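Local coordinates for toxin secretion ATP-binding protein (Vibrio parahaemolyticus RIMD 2210633, PDB 3B79) that probably couples ATP hydrolysis to export of a substrate across the membrane, this chain being its N-terminal peptidase C39-like domain, at residues L8-I13 / T97-G102; N30-S35 / L44-E49; A72-K77 / C82-I87. All blocks are in the same frame, centred on the assembly; numbering follows the deposited sequence.

Interaction 1 (L8-I13 / T97-G102); sequences LLNSLI and TTLESG
Asn-10 carries this contact from the helix, reaching across to Leu-99 and to the peptide oxygens on both sides of the turn that Leu-99 helps to form. Its CB lies 3.7 Å from Leu-99 CD1, and the CD1 methyl also leans on Asn-10 CG, the two side chains passing each other at an oblique angle. With CG turned away from its own backbone N (chi1 -170°), the Asn-10 amide projects outward from the helix to a place beside the carbonyl oxygens of Thr-98 and Gly-102. Asparagine suits this position because its short stem packs against a leucine while its carboxamide, which can donate as well as accept, suits a place beside carbonyl oxygens. A little further along the helix a water bridges the gap: it lies 2.8 Å from Ser-11 OG and donates a hydrogen bond of 2.8 Å to Thr-97 O. The helix, 7-18, is the N-terminal one that packs on the antiparallel sheet, as in the papain-like fold of C39 peptidases; in active relatives it carries the catalytic cysteine, but no cysteine occurs along it here. The turn facing it is shaped largely by its own bonds. Thr-98 OG1 accepts from Ser-101 N at 3.0 Å, an ST motif, and Ser-101 OG returns the favour by accepting from Thr-98 N at 2.9 Å. Thr-98 OG1 gives its own proton to Glu-100 OE1, on the anti side of the carboxylate. Gly-102 N closes the loop on Thr-98 O at 2.9 Å, and the positive phi of 79° at Gly-102 is easily taken up by a residue with no side chain. Beyond the turn, Ser-101 OG also bonds to Val-104 O, while Met-4 packs on both Asn-10 and Leu-99.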
loop_
_atom_site.group_PDB
_atom_site.type_symbol
_atom_site.label_atom_id
_atom_site.label_comp_id
_atom_site.label_asym_id
_atom_site.label_seq_id
_atom_site.Cartn_x
_atom_site.Cartn_y
_atom_site.Cartn_z
ATOM N N LEU A 8 -2.701 3.037 -5.551
ATOM C CA LEU A 8 -3.146 3.012 -4.172
ATOM C C LEU A 8 -4.299 2.046 -4.004
ATOM O O LEU A 8 -4.386 1.353 -2.982
ATOM C CB LEU A 8 -3.543 4.409 -3.676
ATOM C CG LEU A 8 -2.473 5.322 -3.101
ATOM C CD1 LEU A 8 -3.158 6.604 -2.779
ATOM C CD2 LEU A 8 -1.771 4.738 -1.878
ATOM N N LEU A 9 -5.208 2.006 -4.970
ATOM C CA LEU A 9 -6.312 1.058 -4.921
ATOM C C LEU A 9 -5.765 -0.374 -5.000
ATOM O O LEU A 9 -6.218 -1.258 -4.251
ATOM C CB LEU A 9 -7.316 1.333 -6.066
ATOM C CG LEU A 9 -8.567 0.421 -6.062
ATOM C CD1 LEU A 9 -9.324 0.462 -4.742
ATOM C CD2 LEU A 9 -9.503 0.855 -7.225
ATOM N N ASN A 10 -4.780 -0.617 -5.876
ATOM C CA ASN A 10 -4.192 -1.952 -5.936
ATOM C C ASN A 10 -3.614 -2.336 -4.570
ATOM O O ASN A 10 -3.791 -3.468 -4.080
ATOM C CB ASN A 10 -3.090 -1.995 -7.014
ATOM C CG ASN A 10 -2.598 -3.410 -7.288
ATOM O OD1 ASN A 10 -1.528 -3.868 -6.760
ATOM N ND2 ASN A 10 -3.387 -4.142 -8.024
ATOM N N SER A 11 -2.888 -1.398 -3.962
ATOM C CA SER A 11 -2.264 -1.693 -2.670
ATOM C C SER A 11 -3.333 -1.977 -1.597
ATOM O O SER A 11 -3.196 -2.897 -0.789
ATOM C CB SER A 11 -1.379 -0.509 -2.229
ATOM O OG SER A 11 -0.339 -0.291 -3.168
ATOM N N LEU A 12 -4.414 -1.180 -1.594
ATOM C CA LEU A 12 -5.463 -1.369 -0.593
ATOM C C LEU A 12 -6.188 -2.696 -0.799
ATOM O O LEU A 12 -6.520 -3.375 0.180
ATOM C CB LEU A 12 -6.470 -0.213 -0.709
ATOM C CG LEU A 12 -7.647 -0.295 0.252
ATOM C CD1 LEU A 12 -7.191 -0.270 1.717
ATOM C CD2 LEU A 12 -8.658 0.843 -0.041
ATOM N N ILE A 13 -6.437 -3.064 -2.051
ATOM C CA ILE A 13 -7.108 -4.348 -2.345
ATOM C C ILE A 13 -6.247 -5.474 -1.858
ATOM O O ILE A 13 -6.772 -6.424 -1.238
ATOM C CB ILE A 13 -7.395 -4.470 -3.848
ATOM C CG1 ILE A 13 -8.608 -3.582 -4.198
ATOM C CG2 ILE A 13 -7.646 -5.964 -4.277
ATOM C CD1 ILE A 13 -9.932 -4.076 -3.760
ATOM N N THR A 97 4.472 -5.573 -3.121
ATOM C CA THR A 97 3.451 -5.927 -4.090
ATOM C C THR A 97 3.170 -4.653 -4.847
ATOM O O THR A 97 2.779 -3.638 -4.253
ATOM C CB THR A 97 2.202 -6.493 -3.408
ATOM O OG1 THR A 97 2.589 -7.542 -2.521
ATOM C CG2 THR A 97 1.211 -7.078 -4.392
ATOM N N THR A 98 3.376 -4.693 -6.162
ATOM C CA THR A 98 3.322 -3.477 -6.969
ATOM C C THR A 98 2.169 -3.532 -7.952
ATOM O O THR A 98 1.551 -4.577 -8.167
ATOM C CB THR A 98 4.626 -3.273 -7.749
ATOM O OG1 THR A 98 4.735 -4.303 -8.757
ATOM C CG2 THR A 98 5.843 -3.335 -6.815
ATOM N N LEU A 99 1.886 -2.399 -8.626
ATOM C CA LEU A 99 0.849 -2.431 -9.615
ATOM C C LEU A 99 1.154 -3.464 -10.720
ATOM O O LEU A 99 0.236 -4.162 -11.190
ATOM C CB LEU A 99 0.726 -1.038 -10.234
ATOM C CG LEU A 99 -0.514 -0.787 -11.072
ATOM C CD1 LEU A 99 -1.807 -1.015 -10.301
ATOM C CD2 LEU A 99 -0.486 0.673 -11.600
ATOM N N GLU A 100 2.437 -3.592 -11.080
ATOM C CA GLU A 100 2.807 -4.560 -12.131
ATOM C C GLU A 100 2.747 -5.994 -11.645
ATOM O O GLU A 100 2.348 -6.873 -12.416
ATOM C CB GLU A 100 4.219 -4.268 -12.637
ATOM C CG GLU A 100 4.391 -2.858 -13.157
ATOM C CD GLU A 100 4.996 -1.887 -12.110
ATOM O OE1 GLU A 100 4.903 -2.136 -10.893
ATOM O OE2 GLU A 100 5.579 -0.871 -12.527
ATOM N N SER A 101 3.092 -6.243 -10.379
ATOM C CA SER A 101 3.054 -7.622 -9.851
ATOM C C SER A 101 1.630 -8.041 -9.509
ATOM O O SER A 101 1.358 -9.230 -9.302
ATOM C CB SER A 101 4.022 -7.828 -8.675
ATOM O OG SER A 101 3.516 -7.324 -7.443
ATOM N N GLY A 102 0.728 -7.061 -9.391
ATOM C CA GLY A 102 -0.685 -7.317 -9.179
ATOM C C GLY A 102 -0.964 -7.650 -7.723
ATOM O O GLY A 102 -0.887 -6.779 -6.855
HETATM O O HOH W 1 0.342 -2.355 -4.934
#

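Interaction 2 (N30-S35 / L44-E49)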
loop_
_atom_site.group_PDB
_atom_site.type_symbol
_atom_site.label_atom_id
_atom_site.label_comp_id
_atom_site.label_asym_id
_atom_site.label_seq_id
_atom_site.Cartn_x
_atom_site.Cartn_y
_atom_site.Cartn_z
ATOM N N ASN A 30 -16.676 3.696 -3.633
ATOM C CA ASN A 30 -18.069 4.184 -3.735
ATOM C C ASN A 30 -18.313 5.463 -2.966
ATOM O O ASN A 30 -18.099 5.514 -1.760
ATOM C CB ASN A 30 -19.058 3.108 -3.240
ATOM C CG ASN A 30 -20.525 3.449 -3.587
ATOM O OD1 ASN A 30 -21.436 3.187 -2.814
ATOM N ND2 ASN A 30 -20.726 4.022 -4.750
ATOM N N GLY A 31 -18.814 6.479 -3.663
ATOM C CA GLY A 31 -19.106 7.763 -3.032
ATOM C C GLY A 31 -17.898 8.658 -2.750
ATOM O O GLY A 31 -18.037 9.685 -2.064
ATOM N N LEU A 32 -16.712 8.280 -3.236
ATOM C CA LEU A 32 -15.512 9.100 -3.018
ATOM C C LEU A 32 -15.160 9.961 -4.227
ATOM O O LEU A 32 -15.313 9.563 -5.370
ATOM C CB LEU A 32 -14.320 8.203 -2.668
ATOM C CG LEU A 32 -14.523 7.456 -1.353
ATOM C CD1 LEU A 32 -13.305 6.584 -1.144
ATOM C CD2 LEU A 32 -14.795 8.338 -0.131
ATOM N N PRO A 33 -14.696 11.203 -3.978
ATOM C CA PRO A 33 -14.316 12.067 -5.096
ATOM C C PRO A 33 -12.922 11.838 -5.632
ATOM O O PRO A 33 -11.944 12.470 -5.184
ATOM C CB PRO A 33 -14.401 13.476 -4.493
ATOM C CG PRO A 33 -14.102 13.243 -3.026
ATOM C CD PRO A 33 -14.635 11.884 -2.671
ATOM N N LEU A 34 -12.807 10.898 -6.564
ATOM C CA LEU A 34 -11.502 10.540 -7.129
ATOM C C LEU A 34 -10.810 11.634 -7.966
ATOM O O LEU A 34 -11.476 12.534 -8.560
ATOM C CB LEU A 34 -11.665 9.279 -8.019
ATOM C CG LEU A 34 -12.349 8.080 -7.361
ATOM C CD1 LEU A 34 -12.525 6.935 -8.409
ATOM C CD2 LEU A 34 -11.563 7.578 -6.159
ATOM N N SER A 35 -9.482 11.570 -8.047
ATOM C CA SER A 35 -8.672 12.450 -8.930
ATOM C C SER A 35 -8.155 11.759 -10.154
ATOM O O SER A 35 -7.327 10.836 -10.036
ATOM C CB SER A 35 -7.438 12.948 -8.180
ATOM O OG SER A 35 -7.866 13.748 -7.121
ATOM N N LEU A 44 -7.685 7.702 0.999
ATOM C CA LEU A 44 -7.392 6.303 1.331
ATOM C C LEU A 44 -7.950 5.864 2.692
ATOM O O LEU A 44 -8.402 4.724 2.835
ATOM C CB LEU A 44 -5.882 6.020 1.215
ATOM C CG LEU A 44 -5.435 4.593 1.584
ATOM C CD1 LEU A 44 -5.953 3.667 0.523
ATOM C CD2 LEU A 44 -3.928 4.447 1.743
ATOM N N PRO A 45 -7.897 6.731 3.716
ATOM C CA PRO A 45 -8.574 6.292 4.949
ATOM C C PRO A 45 -10.055 5.967 4.758
ATOM O O PRO A 45 -10.531 4.987 5.324
ATOM C CB PRO A 45 -8.360 7.467 5.923
ATOM C CG PRO A 45 -7.035 8.026 5.480
ATOM C CD PRO A 45 -7.109 7.958 3.939
ATOM N N ARG A 46 -10.771 6.767 3.972
ATOM C CA ARG A 46 -12.205 6.479 3.750
ATOM C C ARG A 46 -12.393 5.246 2.883
ATOM O O ARG A 46 -13.347 4.473 3.118
ATOM C CB ARG A 46 -12.871 7.658 3.070
ATOM C CG ARG A 46 -13.286 8.697 4.064
ATOM C CD ARG A 46 -13.738 9.955 3.276
ATOM N NE ARG A 46 -12.537 10.618 2.792
ATOM C CZ ARG A 46 -12.523 11.721 2.030
ATOM N NH1 ARG A 46 -13.673 12.208 1.538
ATOM N NH2 ARG A 46 -11.396 12.268 1.689
ATOM N N ALA A 47 -11.515 5.029 1.888
ATOM C CA ALA A 47 -11.576 3.771 1.122
ATOM C C ALA A 47 -11.302 2.571 2.017
ATOM O O ALA A 47 -11.957 1.516 1.885
ATOM C CB ALA A 47 -10.614 3.833 -0.061
ATOM N N ALA A 48 -10.320 2.699 2.896
ATOM C CA ALA A 48 -10.038 1.606 3.829
ATOM C C ALA A 48 -11.244 1.309 4.724
ATOM O O ALA A 48 -11.569 0.142 4.971
ATOM C CB ALA A 48 -8.812 1.942 4.656
ATOM N N GLU A 49 -11.915 2.372 5.200
ATOM C CA GLU A 49 -13.114 2.180 6.017
ATOM C C GLU A 49 -14.131 1.338 5.265
ATOM O O GLU A 49 -14.720 0.419 5.826
ATOM C CB GLU A 49 -13.732 3.527 6.412
ATOM C CG GLU A 49 -14.852 3.390 7.487
ATOM C CD GLU A 49 -16.251 3.063 6.908
ATOM O OE1 GLU A 49 -16.508 3.354 5.724
ATOM O OE2 GLU A 49 -17.113 2.512 7.653
#
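Leu-32 and Ala-47 bring the two backbones nearest, with 7.8 Å between their CA atoms, too wide for main-chain hydrogen bonds, so that side chains fill the space between. Segment 30-35 is an irregular link that follows helix 25-29, whereas 44-49 is the start of helix 44-51; Pro-33 makes the centre of an inverse gamma turn in the link, where its restricted ring suits the tight bend. The CB of Leu-32 points at the helix, and its branched end straddles two neighbouring residues there. One methyl, CD1, rests 4.0 Å from Ala-47 CB and slightly closer, 3.8 Å, to Ala-47 N; the other, CD2, lies 3.8 Å from Arg-46 CB and also touches Arg-46 CD. The small methyl of Ala-47 lets the leucine come close to the helix backbone. Arg-46 bends at chi3 (-76°), which turns the guanidinium so that NH1 comes within 4.3 Å of Pro-33 CD. Its NH2 is engaged by Phe-42 O, and Leu-12 of helix 7-18 covers Ala-47. With no hydrogen bond across it, the contact rests on apolar packing, in which arginine contributes its aliphatic stem while its charged end stays near the surface.

Interaction 3 (A72-K77 / C82-I87)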
loop_
_atom_site.group_PDB
_atom_site.type_symbol
_atom_site.label_atom_id
_atom_site.label_comp_id
_atom_site.label_asym_id
_atom_site.label_seq_id
_atom_site.Cartn_x
_atom_site.Cartn_y
_atom_site.Cartn_z
ATOM N N ALA A 72 2.240 -2.906 4.955
ATOM C CA ALA A 72 1.973 -1.449 4.995
ATOM C C ALA A 72 1.881 -0.932 3.578
ATOM O O ALA A 72 2.316 -1.609 2.625
ATOM C CB ALA A 72 3.073 -0.738 5.730
ATOM N N ILE A 73 1.268 0.232 3.391
ATOM C CA ILE A 73 1.222 0.803 2.057
ATOM C C ILE A 73 2.202 1.971 1.975
ATOM O O ILE A 73 2.064 2.930 2.750
ATOM C CB ILE A 73 -0.204 1.249 1.693
ATOM C CG1 ILE A 73 -1.171 0.056 1.727
ATOM C CG2 ILE A 73 -0.187 1.991 0.349
ATOM C CD1 ILE A 73 -2.644 0.398 1.467
ATOM N N LEU A 74 3.195 1.874 1.095
ATOM C CA LEU A 74 4.189 2.938 0.988
ATOM C C LEU A 74 3.764 3.928 -0.074
ATOM O O LEU A 74 3.329 3.541 -1.172
ATOM C CB LEU A 74 5.528 2.363 0.579
ATOM C CG LEU A 74 6.122 1.258 1.463
ATOM C CD1 LEU A 74 7.466 0.834 0.954
ATOM C CD2 LEU A 74 6.158 1.665 2.928
ATOM N N VAL A 75 3.937 5.220 0.225
ATOM C CA VAL A 75 3.771 6.241 -0.805
ATOM C C VAL A 75 5.107 6.447 -1.486
ATOM O O VAL A 75 6.142 6.700 -0.851
ATOM C CB VAL A 75 3.308 7.558 -0.151
ATOM C CG1 VAL A 75 3.201 8.649 -1.211
ATOM C CG2 VAL A 75 1.967 7.366 0.582
ATOM N N LEU A 76 5.097 6.305 -2.814
ATOM C CA LEU A 76 6.331 6.354 -3.627
ATOM C C LEU A 76 6.289 7.643 -4.479
ATOM O O LEU A 76 5.243 8.253 -4.665
ATOM C CB LEU A 76 6.412 5.130 -4.550
ATOM C CG LEU A 76 6.387 3.781 -3.808
ATOM C CD1 LEU A 76 6.408 2.666 -4.852
ATOM C CD2 LEU A 76 7.537 3.615 -2.830
ATOM N N LYS A 77 7.450 8.032 -4.972
ATOM C CA LYS A 77 7.568 9.252 -5.790
ATOM C C LYS A 77 6.675 9.159 -7.020
ATOM O O LYS A 77 6.427 8.084 -7.552
ATOM C CB LYS A 77 9.024 9.435 -6.233
ATOM C CG LYS A 77 9.974 9.791 -5.102
ATOM C CD LYS A 77 11.407 9.836 -5.637
ATOM C CE LYS A 77 12.357 10.212 -4.492
ATOM N NZ LYS A 77 13.798 10.077 -4.942
ATOM N N CYS A 82 3.123 1.179 -3.251
ATOM C CA CYS A 82 3.204 -0.275 -3.240
ATOM C C CYS A 82 2.887 -0.796 -1.850
ATOM O O CYS A 82 2.815 -0.028 -0.882
ATOM C CB CYS A 82 4.568 -0.815 -3.706
ATOM S SG CYS A 82 5.952 -0.430 -2.587
ATOM N N VAL A 83 2.659 -2.102 -1.760
ATOM C CA VAL A 83 2.599 -2.744 -0.463
ATOM C C VAL A 83 4.029 -3.122 -0.075
ATOM O O VAL A 83 4.773 -3.657 -0.909
ATOM C CB VAL A 83 1.742 -4.030 -0.486
ATOM C CG1 VAL A 83 1.626 -4.660 0.887
ATOM C CG2 VAL A 83 0.347 -3.683 -1.026
ATOM N N LEU A 84 4.396 -2.892 1.188
ATOM C CA LEU A 84 5.616 -3.453 1.750
ATOM C C LEU A 84 5.202 -4.683 2.544
ATOM O O LEU A 84 4.477 -4.585 3.556
ATOM C CB LEU A 84 6.302 -2.442 2.703
ATOM C CG LEU A 84 7.590 -2.981 3.329
ATOM C CD1 LEU A 84 8.648 -3.367 2.265
ATOM C CD2 LEU A 84 8.196 -1.908 4.300
ATOM N N ASN A 85 5.690 -5.842 2.092
ATOM C CA ASN A 85 5.353 -7.106 2.749
ATOM C C ASN A 85 6.410 -7.525 3.771
ATOM O O ASN A 85 6.065 -8.051 4.839
ATOM C CB ASN A 85 5.232 -8.206 1.684
ATOM C CG ASN A 85 4.149 -7.890 0.627
ATOM O OD1 ASN A 85 2.972 -8.254 0.785
ATOM N ND2 ASN A 85 4.528 -7.290 -0.434
ATOM N N SER A 86 7.690 -7.272 3.478
ATOM C CA SER A 86 8.798 -7.595 4.394
ATOM C C SER A 86 10.076 -6.934 3.909
ATOM O O SER A 86 10.159 -6.543 2.749
ATOM C CB SER A 86 9.010 -9.112 4.530
ATOM O OG SER A 86 9.474 -9.690 3.330
ATOM N N ILE A 87 11.066 -6.820 4.796
ATOM C CA ILE A 87 12.425 -6.382 4.433
ATOM C C ILE A 87 13.438 -7.297 5.065
ATOM O O ILE A 87 13.315 -7.616 6.255
ATOM C CB ILE A 87 12.799 -4.901 4.800
ATOM C CG1 ILE A 87 11.951 -3.903 4.027
ATOM C CG2 ILE A 87 14.310 -4.619 4.580
ATOM C CD1 ILE A 87 12.194 -2.424 4.421
#
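Cys-82 holds SG between its backbone N and carbonyl carbon (chi1 67°), while Leu-74 and Leu-76 swing CG away from their own carbonyl carbons; together these turns gather the thiol and the leucine methyls over one face of the hairpin. SG lies 3.9 Å from Leu-76 CD1 and slightly farther from Leu-74 CD1. The same Leu-74 methyl, CD1, rests 3.9 Å from Leu-84 CB, so Leu-74 fits between the Cys-82 and Leu-84 side chains. Compact, weakly polar cysteine suits this largely buried row, to which Val-96 and Tyr-121 add. Strands 72-76 and 80-88 form a strongly twisted beta hairpin, their directions 131° apart, mid-sheet between antiparallel strands 120-126 and 93-97. Ala-72 with Leu-84 and Leu-74 with Cys-82 are hydrogen-bonded pairs, each closed by two bonds. Leu-74 N meets Cys-82 O at 2.8 Å, almost in line with the C=O. The non-hydrogen-bonded pair Ile-73 and Val-83 turns its branched side chains, well suited to strands, to the opposite face, where Ser-11 of helix 7-18 packs on both. Four main-chain bonds satisfy the N and O of Ala-72, Leu-74, Cys-82 and Leu-84, while Ile-73 and Val-83 bond outward to the neighbouring strands, leaving the side chains to pack as hydrocarbon and sulfur.

How the interactions relate
Interaction 3 is the buried core contact, its strands tied by repeated main-chain bonds in the middle of the sheet. Interactions 1 and 2 are only partly buried, and each sets a helix against an irregular segment: the first mixes a side-chain packing contact with polar groups and a bridging water, the second is apolar with an arginine at its edge. Helix 7-18 connects all three. Leu-12 packs on Leu-44, Ala-47 and Ala-48 of interaction 2, and Ser-11 approaches Cys-82 of interaction 3. Thr-97 joins interactions 1 and 3 by extending the sheet, its O bonded to Val-83 N and its OG1 to Asn-85 ND2. Interactions 2 and 3, by contrast, barely meet, through Leu-44 and Ile-73.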